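Local coordinates for protein spermidine N(1)-acetyltransferase (Thermoplasma acidophilum, PDB 3K9U) that transfers an acetyl group from acetyl-CoA to polyamines such as spermidine, and so protects the cell against polyamine toxicity, at residues I3-L8 / L64-F69. Sequence-based numbering, arbitrary orientation.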
loop_
_atom_site.group_PDB
_atom_site.type_symbol
_atom_site.label_atom_id
_atom_site.label_comp_id
_atom_site.label_asym_id
_atom_site.label_seq_id
_atom_site.Cartn_x
_atom_site.Cartn_y
_atom_site.Cartn_z
ATOM N N ILE A 3 -7.873 -11.910 -10.305
ATOM C CA ILE A 3 -8.550 -10.661 -10.576
ATOM C C ILE A 3 -9.466 -10.763 -11.783
ATOM O O ILE A 3 -9.010 -11.114 -12.866
ATOM C CB ILE A 3 -7.535 -9.539 -10.799
ATOM C CG1 ILE A 3 -6.940 -9.114 -9.450
ATOM C CG2 ILE A 3 -8.194 -8.354 -11.490
ATOM C CD1 ILE A 3 -5.784 -9.989 -9.016
ATOM N N GLU A 4 -10.756 -10.481 -11.585
ATOM C CA GLU A 4 -11.713 -10.382 -12.702
ATOM C C GLU A 4 -12.187 -8.944 -12.831
ATOM O O GLU A 4 -12.395 -8.264 -11.821
ATOM C CB GLU A 4 -12.923 -11.303 -12.503
ATOM C CG GLU A 4 -12.631 -12.823 -12.388
ATOM C CD GLU A 4 -12.454 -13.566 -13.743
ATOM O OE1 GLU A 4 -13.040 -13.148 -14.774
ATOM O OE2 GLU A 4 -11.734 -14.598 -13.768
ATOM N N ILE A 5 -12.340 -8.484 -14.073
ATOM C CA ILE A 5 -12.858 -7.147 -14.368
ATOM C C ILE A 5 -14.211 -7.275 -15.078
ATOM O O ILE A 5 -14.324 -8.018 -16.025
ATOM C CB ILE A 5 -11.908 -6.356 -15.302
ATOM C CG1 ILE A 5 -10.509 -6.223 -14.685
ATOM C CG2 ILE A 5 -12.505 -4.961 -15.635
ATOM C CD1 ILE A 5 -10.470 -5.550 -13.285
ATOM N N ARG A 6 -15.232 -6.561 -14.624
ATOM C CA ARG A 6 -16.530 -6.604 -15.278
ATOM C C ARG A 6 -17.394 -5.435 -14.895
ATOM O O ARG A 6 -17.137 -4.758 -13.901
ATOM C CB ARG A 6 -17.278 -7.901 -14.951
ATOM C CG ARG A 6 -17.479 -8.175 -13.476
ATOM C CD ARG A 6 -18.568 -9.268 -13.250
ATOM N NE ARG A 6 -18.848 -9.377 -11.811
ATOM C CZ ARG A 6 -18.095 -10.050 -10.945
ATOM N NH1 ARG A 6 -18.411 -10.050 -9.648
ATOM N NH2 ARG A 6 -17.029 -10.725 -11.364
ATOM N N LYS A 7 -18.442 -5.218 -15.687
ATOM C CA LYS A 7 -19.397 -4.147 -15.427
ATOM C C LYS A 7 -19.976 -4.263 -14.021
ATOM O O LYS A 7 -20.258 -5.363 -13.522
ATOM C CB LYS A 7 -20.504 -4.148 -16.477
ATOM C CG LYS A 7 -20.004 -3.731 -17.892
ATOM C CD LYS A 7 -21.130 -3.648 -18.923
ATOM C CE LYS A 7 -20.565 -3.158 -20.276
ATOM N NZ LYS A 7 -21.495 -2.301 -21.106
ATOM N N LEU A 8 -20.085 -3.119 -13.359
ATOM C CA LEU A 8 -20.679 -3.069 -12.033
ATOM C C LEU A 8 -22.177 -3.236 -12.153
ATOM O O LEU A 8 -22.757 -2.933 -13.197
ATOM C CB LEU A 8 -20.346 -1.754 -11.356
ATOM C CG LEU A 8 -18.859 -1.680 -11.020
ATOM C CD1 LEU A 8 -18.418 -0.231 -10.864
ATOM C CD2 LEU A 8 -18.585 -2.503 -9.786
ATOM N N LEU A 64 -18.405 3.644 -19.361
ATOM C CA LEU A 64 -17.734 2.451 -18.876
ATOM C C LEU A 64 -17.570 2.584 -17.388
ATOM O O LEU A 64 -16.900 3.516 -16.920
ATOM C CB LEU A 64 -16.353 2.302 -19.493
ATOM C CG LEU A 64 -16.190 2.042 -20.991
ATOM C CD1 LEU A 64 -16.989 3.020 -21.825
ATOM C CD2 LEU A 64 -14.687 2.127 -21.354
ATOM N N PHE A 65 -18.131 1.631 -16.646
ATOM C CA PHE A 65 -18.086 1.666 -15.191
ATOM C C PHE A 65 -17.811 0.228 -14.750
ATOM O O PHE A 65 -18.715 -0.620 -14.696
ATOM C CB PHE A 65 -19.415 2.244 -14.670
ATOM C CG PHE A 65 -19.382 2.805 -13.252
ATOM C CD1 PHE A 65 -18.209 3.167 -12.611
ATOM C CD2 PHE A 65 -20.579 3.037 -12.596
ATOM C CE1 PHE A 65 -18.240 3.695 -11.319
ATOM C CE2 PHE A 65 -20.624 3.580 -11.317
ATOM C CZ PHE A 65 -19.461 3.903 -10.669
ATOM N N LEU A 66 -16.532 -0.035 -14.468
ATOM C CA LEU A 66 -16.040 -1.395 -14.234
ATOM C C LEU A 66 -15.490 -1.543 -12.828
ATOM O O LEU A 66 -14.957 -0.598 -12.271
ATOM C CB LEU A 66 -14.925 -1.732 -15.226
ATOM C CG LEU A 66 -15.091 -1.380 -16.698
ATOM C CD1 LEU A 66 -13.817 -1.623 -17.477
ATOM C CD2 LEU A 66 -16.230 -2.186 -17.315
ATOM N N GLY A 67 -15.617 -2.751 -12.281
ATOM C CA GLY A 67 -15.055 -3.131 -10.996
ATOM C C GLY A 67 -13.943 -4.158 -11.151
ATOM O O GLY A 67 -13.954 -4.973 -12.096
ATOM N N ALA A 68 -12.961 -4.085 -10.243
ATOM C CA ALA A 68 -11.946 -5.109 -10.100
ATOM C C ALA A 68 -12.322 -5.999 -8.917
ATOM O O ALA A 68 -12.480 -5.520 -7.788
ATOM C CB ALA A 68 -10.537 -4.467 -9.899
ATOM N N PHE A 69 -12.457 -7.290 -9.173
ATOM C CA PHE A 69 -12.807 -8.239 -8.137
ATOM C C PHE A 69 -11.623 -9.176 -7.851
ATOM O O PHE A 69 -11.138 -9.881 -8.743
ATOM C CB PHE A 69 -14.045 -9.032 -8.556
ATOM C CG PHE A 69 -15.294 -8.173 -8.722
ATOM C CD1 PHE A 69 -15.473 -7.377 -9.853
ATOM C CD2 PHE A 69 -16.287 -8.168 -7.755
ATOM C CE1 PHE A 69 -16.633 -6.606 -10.013
ATOM C CE2 PHE A 69 -17.453 -7.395 -7.912
ATOM C CZ PHE A 69 -17.621 -6.615 -9.032
HETATM O O HOH W 1 -21.528 -0.956 -15.654
#
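R6 sets CG between its backbone N and carbonyl carbon (chi1 56°) and then runs extended to NE, while F69 turns CG anti to its carbonyl carbon (chi1 -63°); these torsions bring the guanidinium over the phenyl ring, and the late turn about chi4 of R6 sets its plane. The planes are only 20° apart, and R6 CZ stands 3.7 Å from the centroid of the F69 ring, almost straight above it, a cation-pi stack. Arginine suits this exposed position because its flat cation can cover an aromatic face and still meet solvent. Were F69 replaced by an alanine, the R6 guanidinium would probably lose its stacking partner and be set free to turn, and a gap would open beside L8 and L74. Beneath the stack, strand 3-7, at one end of the GNAT-fold sheet within this chain, pairs antiparallel with strand 63-70, which in turn hydrogen-bonds antiparallel to strand 73-83. E4 and F69 exchange two backbone hydrogen bonds (F69 N to E4 O, 2.8 Å), and R6 and G67 two more (G67 N to R6 O, 3.0 Å). G67 is fitting here because a beta carbon would collide with CD2 of L8, which folds back over the strand. The other methyl of L8, CD1, sits over the face of F65, 3.9 Å from the ring centroid, in a CH-pi contact, and L8 N donates to F65 O at 3.1 Å. On the opposite face of the sheet, I5 CD1 meets A68 CB at 3.6 Å; the branched isoleucine reaches helix 103-118 at T106 and L107, and the small alanine packs against I103, an acetyl-CoA-binding residue.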